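Local coordinates for putative molybdenum cofactor biosynthesis protein D2 (MoaD2) / thiamine S (Mycobacterium smegmatis, PDB 6JC0) that probably serves as the small sulfur-carrier subunit of molybdopterin synthase, a ubiquitin-like protein that would supply sulfur for molybdenum cofactor biosynthesis, at residues T34-A37 against E38-R42; P48-A51 against R52-R56; Y59-E63 against V64-D68. One frame throughout, in Å; residues are numbered along the deposited sequence.

Contact 1: T34-A37 against E38-R42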
loop_
_atom_site.group_PDB
_atom_site.type_symbol
_atom_site.label_atom_id
_atom_site.label_comp_id
_atom_site.label_asym_id
_atom_site.label_seq_id
_atom_site.Cartn_x
_atom_site.Cartn_y
_atom_site.Cartn_z
ATOM N N THR B 34 30.123 31.589 24.780
ATOM C CA THR B 34 30.067 30.163 25.088
ATOM C C THR B 34 29.541 29.387 23.886
ATOM O O THR B 34 28.510 29.738 23.321
ATOM C CB THR B 34 29.162 29.874 26.308
ATOM O OG1 THR B 34 29.689 30.520 27.474
ATOM C CG2 THR B 34 29.063 28.378 26.568
ATOM N N SER B 35 30.256 28.343 23.486
ATOM C CA SER B 35 29.815 27.523 22.367
ATOM C C SER B 35 28.655 26.632 22.797
ATOM O O SER B 35 28.451 26.402 23.990
ATOM C CB SER B 35 30.964 26.670 21.832
ATOM O OG SER B 35 31.247 25.600 22.717
ATOM N N VAL B 36 27.901 26.126 21.827
ATOM C CA VAL B 36 26.810 25.208 22.127
ATOM C C VAL B 36 27.352 23.970 22.833
ATOM O O VAL B 36 26.736 23.463 23.770
ATOM C CB VAL B 36 26.046 24.787 20.861
ATOM C CG1 VAL B 36 24.924 23.821 21.213
ATOM C CG2 VAL B 36 25.488 26.010 20.146
ATOM N N ALA B 37 28.518 23.503 22.393
ATOM C CA ALA B 37 29.159 22.340 23.000
ATOM C C ALA B 37 29.477 22.582 24.481
ATOM O O ALA B 37 29.212 21.729 25.327
ATOM C CB ALA B 37 30.422 21.976 22.236
ATOM N N GLU B 38 30.034 23.748 24.790
ATOM C CA GLU B 38 30.311 24.114 26.176
ATOM C C GLU B 38 29.030 24.199 26.999
ATOM O O GLU B 38 29.019 23.857 28.180
ATOM C CB GLU B 38 31.049 25.451 26.251
ATOM C CG GLU B 38 32.429 25.467 25.626
ATOM C CD GLU B 38 33.086 26.829 25.745
ATOM O OE1 GLU B 38 33.377 27.248 26.885
ATOM O OE2 GLU B 38 33.295 27.487 24.702
ATOM N N LEU B 39 27.955 24.674 26.375
ATOM C CA LEU B 39 26.659 24.763 27.041
ATOM C C LEU B 39 26.152 23.374 27.396
ATOM O O LEU B 39 25.685 23.139 28.512
ATOM C CB LEU B 39 25.635 25.482 26.157
ATOM C CG LEU B 39 24.185 25.425 26.647
ATOM C CD1 LEU B 39 24.033 26.092 28.016
ATOM C CD2 LEU B 39 23.246 26.067 25.633
ATOM N N VAL B 40 26.255 22.456 26.439
ATOM C CA VAL B 40 25.810 21.081 26.633
ATOM C C VAL B 40 26.553 20.430 27.801
ATOM O O VAL B 40 25.964 19.665 28.572
ATOM C CB VAL B 40 26.005 20.246 25.344
ATOM C CG1 VAL B 40 25.743 18.768 25.599
ATOM C CG2 VAL B 40 25.084 20.762 24.246
ATOM N N GLU B 41 27.835 20.752 27.940
ATOM C CA GLU B 41 28.631 20.255 29.058
ATOM C C GLU B 41 28.046 20.721 30.385
ATOM O O GLU B 41 27.911 19.938 31.326
ATOM C CB GLU B 41 30.088 20.717 28.948
ATOM C CG GLU B 41 30.884 20.073 27.829
ATOM C CD GLU B 41 32.297 20.627 27.731
ATOM O OE1 GLU B 41 32.546 21.736 28.257
ATOM O OE2 GLU B 41 33.159 19.954 27.128
ATOM N N ARG B 42 27.697 22.004 30.455
ATOM C CA ARG B 42 27.157 22.578 31.683
ATOM C C ARG B 42 25.756 22.048 31.976
ATOM O O ARG B 42 25.394 21.834 33.131
ATOM C CB ARG B 42 27.153 24.108 31.602
ATOM C CG ARG B 42 28.553 24.710 31.537
ATOM C CD ARG B 42 28.513 26.223 31.368
ATOM N NE ARG B 42 29.852 26.806 31.377
ATOM C CZ ARG B 42 30.535 27.098 32.479
ATOM N NH1 ARG B 42 31.746 27.628 32.390
ATOM N NH2 ARG B 42 30.009 26.859 33.672
HETATM O O HOH W 1 30.714 29.141 29.678
#

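Contact 2: P48-A51 against R52-R56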
loop_
_atom_site.group_PDB
_atom_site.type_symbol
_atom_site.label_atom_id
_atom_site.label_comp_id
_atom_site.label_asym_id
_atom_site.label_seq_id
_atom_site.Cartn_x
_atom_site.Cartn_y
_atom_site.Cartn_z
ATOM N N PRO B 48 23.976 12.498 35.727
ATOM C CA PRO B 48 24.535 11.568 34.742
ATOM C C PRO B 48 23.529 11.090 33.699
ATOM O O PRO B 48 23.925 10.812 32.568
ATOM C CB PRO B 48 25.003 10.396 35.605
ATOM C CG PRO B 48 25.341 11.024 36.908
ATOM C CD PRO B 48 24.320 12.105 37.106
ATOM N N GLU B 49 22.256 10.992 34.072
ATOM C CA GLU B 49 21.229 10.504 33.156
ATOM C C GLU B 49 21.010 11.493 32.014
ATOM O O GLU B 49 20.970 11.103 30.847
ATOM C CB GLU B 49 19.911 10.250 33.890
ATOM C CG GLU B 49 20.023 9.331 35.099
ATOM C CD GLU B 49 20.378 10.076 36.376
ATOM O OE1 GLU B 49 21.502 10.615 36.465
ATOM O OE2 GLU B 49 19.528 10.126 37.289
ATOM N N LEU B 50 20.868 12.769 32.353
ATOM C CA LEU B 50 20.731 13.804 31.335
ATOM C C LEU B 50 21.987 13.850 30.475
ATOM O O LEU B 50 21.905 13.887 29.247
ATOM C CB LEU B 50 20.469 15.173 31.967
ATOM C CG LEU B 50 20.383 16.333 30.973
ATOM C CD1 LEU B 50 19.316 16.061 29.916
ATOM C CD2 LEU B 50 20.125 17.657 31.683
ATOM N N ALA B 51 23.145 13.832 31.133
ATOM C CA ALA B 51 24.429 13.839 30.440
ATOM C C ALA B 51 24.490 12.712 29.414
ATOM O O ALA B 51 24.990 12.896 28.303
ATOM C CB ALA B 51 25.572 13.714 31.438
ATOM N N ARG B 52 23.957 11.556 29.799
ATOM C CA ARG B 52 23.903 10.382 28.936
ATOM C C ARG B 52 22.998 10.616 27.721
ATOM O O ARG B 52 23.386 10.343 26.587
ATOM C CB ARG B 52 23.413 9.170 29.737
ATOM C CG ARG B 52 24.016 7.841 29.313
ATOM C CD ARG B 52 23.547 6.692 30.208
ATOM N NE ARG B 52 23.869 6.912 31.618
ATOM C CZ ARG B 52 22.963 7.108 32.573
ATOM N NH1 ARG B 52 21.670 7.103 32.275
ATOM N NH2 ARG B 52 23.349 7.302 33.828
ATOM N N VAL B 53 21.796 11.128 27.968
ATOM C CA VAL B 53 20.844 11.406 26.897
ATOM C C VAL B 53 21.374 12.465 25.931
ATOM O O VAL B 53 21.173 12.362 24.718
ATOM C CB VAL B 53 19.480 11.861 27.467
ATOM C CG1 VAL B 53 18.607 12.495 26.381
ATOM C CG2 VAL B 53 18.760 10.684 28.112
ATOM N N LEU B 54 22.067 13.469 26.467
ATOM C CA LEU B 54 22.583 14.571 25.654
ATOM C C LEU B 54 23.581 14.128 24.586
ATOM O O LEU B 54 23.706 14.773 23.544
ATOM C CB LEU B 54 23.243 15.626 26.543
ATOM C CG LEU B 54 22.332 16.479 27.425
ATOM C CD1 LEU B 54 23.159 17.469 28.228
ATOM C CD2 LEU B 54 21.305 17.205 26.583
ATOM N N LYS B 55 24.293 13.035 24.847
ATOM C CA LYS B 55 25.307 12.546 23.918
ATOM C C LYS B 55 24.745 12.314 22.521
ATOM O O LYS B 55 25.422 12.555 21.523
ATOM C CB LYS B 55 25.939 11.253 24.439
ATOM C CG LYS B 55 27.122 11.473 25.367
ATOM C CD LYS B 55 28.098 10.310 25.291
ATOM C CE LYS B 55 29.518 10.762 25.602
ATOM N NZ LYS B 55 30.521 9.744 25.180
ATOM N N ARG B 56 23.496 11.870 22.455
ATOM C CA ARG B 56 22.882 11.518 21.182
ATOM C C ARG B 56 21.870 12.562 20.708
ATOM O O ARG B 56 21.131 12.327 19.755
ATOM C CB ARG B 56 22.211 10.149 21.290
ATOM C CG ARG B 56 23.154 9.043 21.734
ATOM C CD ARG B 56 22.422 7.723 21.879
ATOM N NE ARG B 56 21.743 7.350 20.642
ATOM C CZ ARG B 56 21.018 6.248 20.488
ATOM N NH1 ARG B 56 20.875 5.397 21.498
ATOM N NH2 ARG B 56 20.435 5.997 19.323
#

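Contact 3: Y59-E63 against V64-D68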
loop_
_atom_site.group_PDB
_atom_site.type_symbol
_atom_site.label_atom_id
_atom_site.label_comp_id
_atom_site.label_asym_id
_atom_site.label_seq_id
_atom_site.Cartn_x
_atom_site.Cartn_y
_atom_site.Cartn_z
ATOM N N TYR B 59 20.526 19.747 18.211
ATOM C CA TYR B 59 20.198 21.026 18.831
ATOM C C TYR B 59 19.707 22.076 17.845
ATOM O O TYR B 59 20.170 22.150 16.703
ATOM C CB TYR B 59 21.416 21.558 19.598
ATOM C CG TYR B 59 21.913 20.582 20.638
ATOM C CD1 TYR B 59 21.367 20.563 21.917
ATOM C CD2 TYR B 59 22.901 19.654 20.331
ATOM C CE1 TYR B 59 21.802 19.654 22.867
ATOM C CE2 TYR B 59 23.339 18.739 21.272
ATOM C CZ TYR B 59 22.789 18.749 22.540
ATOM O OH TYR B 59 23.226 17.846 23.480
ATOM N N LEU B 60 18.754 22.881 18.304
ATOM C CA LEU B 60 18.298 24.045 17.563
ATOM C C LEU B 60 18.603 25.317 18.342
ATOM O O LEU B 60 18.483 25.346 19.564
ATOM C CB LEU B 60 16.796 23.966 17.288
ATOM C CG LEU B 60 16.200 22.624 16.870
ATOM C CD1 LEU B 60 14.687 22.730 16.842
ATOM C CD2 LEU B 60 16.745 22.179 15.517
ATOM N N CYS B 61 19.002 26.362 17.628
ATOM C CA CYS B 61 19.102 27.701 18.201
ATOM C C CYS B 61 18.052 28.568 17.528
ATOM O O CYS B 61 18.145 28.825 16.328
ATOM C CB CYS B 61 20.498 28.292 18.001
ATOM S SG CYS B 61 21.795 27.530 18.996
ATOM N N ASP B 62 17.057 29.009 18.297
ATOM C CA ASP B 62 15.874 29.658 17.737
ATOM C C ASP B 62 15.293 28.793 16.619
ATOM O O ASP B 62 14.998 29.278 15.529
ATOM C CB ASP B 62 16.204 31.062 17.222
ATOM C CG ASP B 62 16.567 32.028 18.341
ATOM O OD1 ASP B 62 16.224 31.750 19.509
ATOM O OD2 ASP B 62 17.192 33.069 18.050
ATOM N N GLU B 63 15.165 27.500 16.907
ATOM C CA GLU B 63 14.617 26.505 15.982
ATOM C C GLU B 63 15.363 26.395 14.647
ATOM O O GLU B 63 14.804 25.917 13.662
ATOM C CB GLU B 63 13.133 26.786 15.722
ATOM C CG GLU B 63 12.264 26.652 16.967
ATOM C CD GLU B 63 10.778 26.699 16.661
ATOM O OE1 GLU B 63 10.411 27.091 15.534
ATOM O OE2 GLU B 63 9.977 26.340 17.551
ATOM N N VAL B 64 16.621 26.827 14.618
ATOM C CA VAL B 64 17.491 26.579 13.467
ATOM C C VAL B 64 18.531 25.526 13.844
ATOM O O VAL B 64 19.224 25.672 14.846
ATOM C CB VAL B 64 18.207 27.860 12.989
ATOM C CG1 VAL B 64 19.167 27.537 11.850
ATOM C CG2 VAL B 64 17.197 28.912 12.558
ATOM N N ALA B 65 18.629 24.469 13.042
ATOM C CA ALA B 65 19.515 23.348 13.338
ATOM C C ALA B 65 20.963 23.787 13.550
ATOM O O ALA B 65 21.489 24.592 12.790
ATOM C CB ALA B 65 19.440 22.313 12.226
ATOM N N VAL B 66 21.588 23.261 14.601
ATOM C CA VAL B 66 22.993 23.534 14.884
ATOM C C VAL B 66 23.885 22.553 14.132
ATOM O O VAL B 66 23.931 21.368 14.456
ATOM C CB VAL B 66 23.305 23.442 16.394
ATOM C CG1 VAL B 66 24.792 23.647 16.644
ATOM C CG2 VAL B 66 22.481 24.458 17.174
ATOM N N ARG B 67 24.586 23.049 13.121
ATOM C CA ARG B 67 25.465 22.210 12.317
ATOM C C ARG B 67 26.862 22.136 12.922
ATOM O O ARG B 67 27.517 21.095 12.876
ATOM C CB ARG B 67 25.543 22.735 10.882
ATOM C CG ARG B 67 24.262 22.571 10.078
ATOM C CD ARG B 67 24.366 23.303 8.748
ATOM N NE ARG B 67 23.399 22.816 7.767
ATOM C CZ ARG B 67 23.291 23.281 6.526
ATOM N NH1 ARG B 67 24.088 24.256 6.109
ATOM N NH2 ARG B 67 22.384 22.775 5.702
ATOM N N ASP B 68 27.313 23.253 13.484
ATOM C CA ASP B 68 28.627 23.336 14.109
ATOM C C ASP B 68 28.476 23.548 15.616
ATOM O O ASP B 68 27.991 24.586 16.058
ATOM C CB ASP B 68 29.442 24.469 13.476
ATOM C CG ASP B 68 30.859 24.550 14.017
ATOM O OD1 ASP B 68 31.334 23.561 14.613
ATOM O OD2 ASP B 68 31.502 25.606 13.834
HETATM O O HOH W 2 22.688 19.735 16.465
#

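Contact 1: T34-A37 against E38-R42
S35 and E38 meet through polar atoms at the first turn of helix 36-44. The hydroxyl OG of S35 accepts from the backbone N of E38 at 3.0 Å, with a nearly straight N-H...O angle of 165°. It can do so because OG stands between the backbone N and the carbonyl carbon (chi1 74°), which turns it over the opening turn. In return the E38 chain, extended beyond CG with CG beside its own backbone N, carries its carboxylate back to the start of the helix, where E38 OE2 lies 3.4 Å from the backbone N of S35, a weak bond although a straight one; a second weak bond joins OE2 and S35 OG.

Backbone bonds continue the helix. L39 N donates to S35 O at 3.0 Å, V40 N to V36 O at 2.9 Å and E41 N to A37 O.

Apolar contact is lighter. The methyl CG2 of T34 reaches CB of E38 at 3.6 Å, the two side chains crossing at a slant, and CG1 of V36 lies beside CG2 of V40 one turn on. The other branch of T34, OG1, bonds to the carbonyl of A31 and accepts a hydrogen bond from a water whose O lies 2.8 Å away; that water is weakly bonded to NE of R42.

S35 and E38 form a capping box, S35 as N-cap and the return half from OE2 weak, and here it starts the helix that packs through L39 on strand 25-31 of the ubiquitin-like fold.

Contact 2: P48-A51 against R52-R56
L50 O accepts from L54 N at 2.8 Å, the shortest hydrogen bond across this contact. Two further i to i+4 bonds precede it along the helix: R52 N donates to P48 O at 2.9 Å, and V53 N to E49 O at 3.0 Å.

R52 folds back along the helix toward its N-terminal end. Its chain bends at chi3 (-58°), which brings the guanidinium over the first turn, with P48 O 3.7 Å above one face of the R52 guanidinium and offset toward the rim. R52 NH1 comes to 3.5 Å from CA of E49, and R52 NH2 lies 3.9 Å from CB of P48. The E49 carboxylate is turned only 28° from the guanidinium plane, but E49 OE1 remains 4.6 Å from R52 NH2, so the opposite charges are near without touching and any attraction would be a longer-range one.

L50 and L54 meet by apolar contact: CD1 of L50 rests on CG of L54, one turn later, at 3.9 Å.

Around helix 48-54, L50 packs on A20 and A21 of helix 16-21, with V53 against A16 and A20 of the same helix, while L54 turns to V40 and L43 of helix 36-44. N47 OD1 bonds to L50 N at the start of the helix. Helix 48-54 thus touches both helix 16-21 and helix 36-44, the first through L50 and V53 and the second through L54.

Contact 3: Y59-E63 against V64-D68
Y59-C61 and V64-A65 run antiparallel as a tight hairpin, closed by a type I' turn from C61 to V64 in which D62 and E63 both have positive phi (51° and 58°).

V66 makes two of the three apolar side-chain contacts. Its CG2 stands anti to the carbonyl carbon and beside the backbone N (chi1 177° for CG1), which directs this methyl into the angle between Y59 and C61: V66 CG2 touches SG of C61 at 3.6 Å and CB of Y59 at 3.9 Å. On the face shared by L60 and A65, CD2 of L60 comes alongside A65, 3.7 Å from its CA.

C61 and V64 make the hydrogen-bonded pair: C61 N donates to V64 O at 2.9 Å, and V64 N returns a bond to C61 O at 3.0 Å, although its donor sits well above the carbonyl plane of C61. L60 and A65 form the next, non-hydrogen-bonded pair, with CA of L60 making a CH...O contact to V64 O. Beyond it V66 N donates to Y59 O at 2.8 Å, and one water links Y59 N to V66 O.

The polar ends of the turn residues bond to strands of the main sheet: D62 OD1 to T78 N, and E63 OE2 to R12 NH2 in a salt bridge. L60 and E63 each also pack on a polar side chain of another protein's chain in the assembly.

Backbone bonding therefore does most of the joining across the hairpin, V66 adds apolar packing against C61 SG and Y59 CB, and one carboxylate oxygen each of D62 and E63 ties the turn to the main sheet.

From the N terminus the three contacts come in series, none nesting in or crossing another, and each joins adjoining segments, so each closes only a local turn. Contact 1 opens helix 36-44, contact 2 lies on helix 48-54, which follows it, and contact 3 is the hairpin of strands 58-61 and 64-65, the latter at the edge of the mixed sheet. The centres of contacts 1 and 2 lie about 13 Å apart, and those of contacts 2 and 3 about 18 Å. V40 meets L54, V36 meets C61 and V66, and Y59 OH probably bonds to L54 O while packing on V40. This tyrosine thus joins both helices to the hairpin.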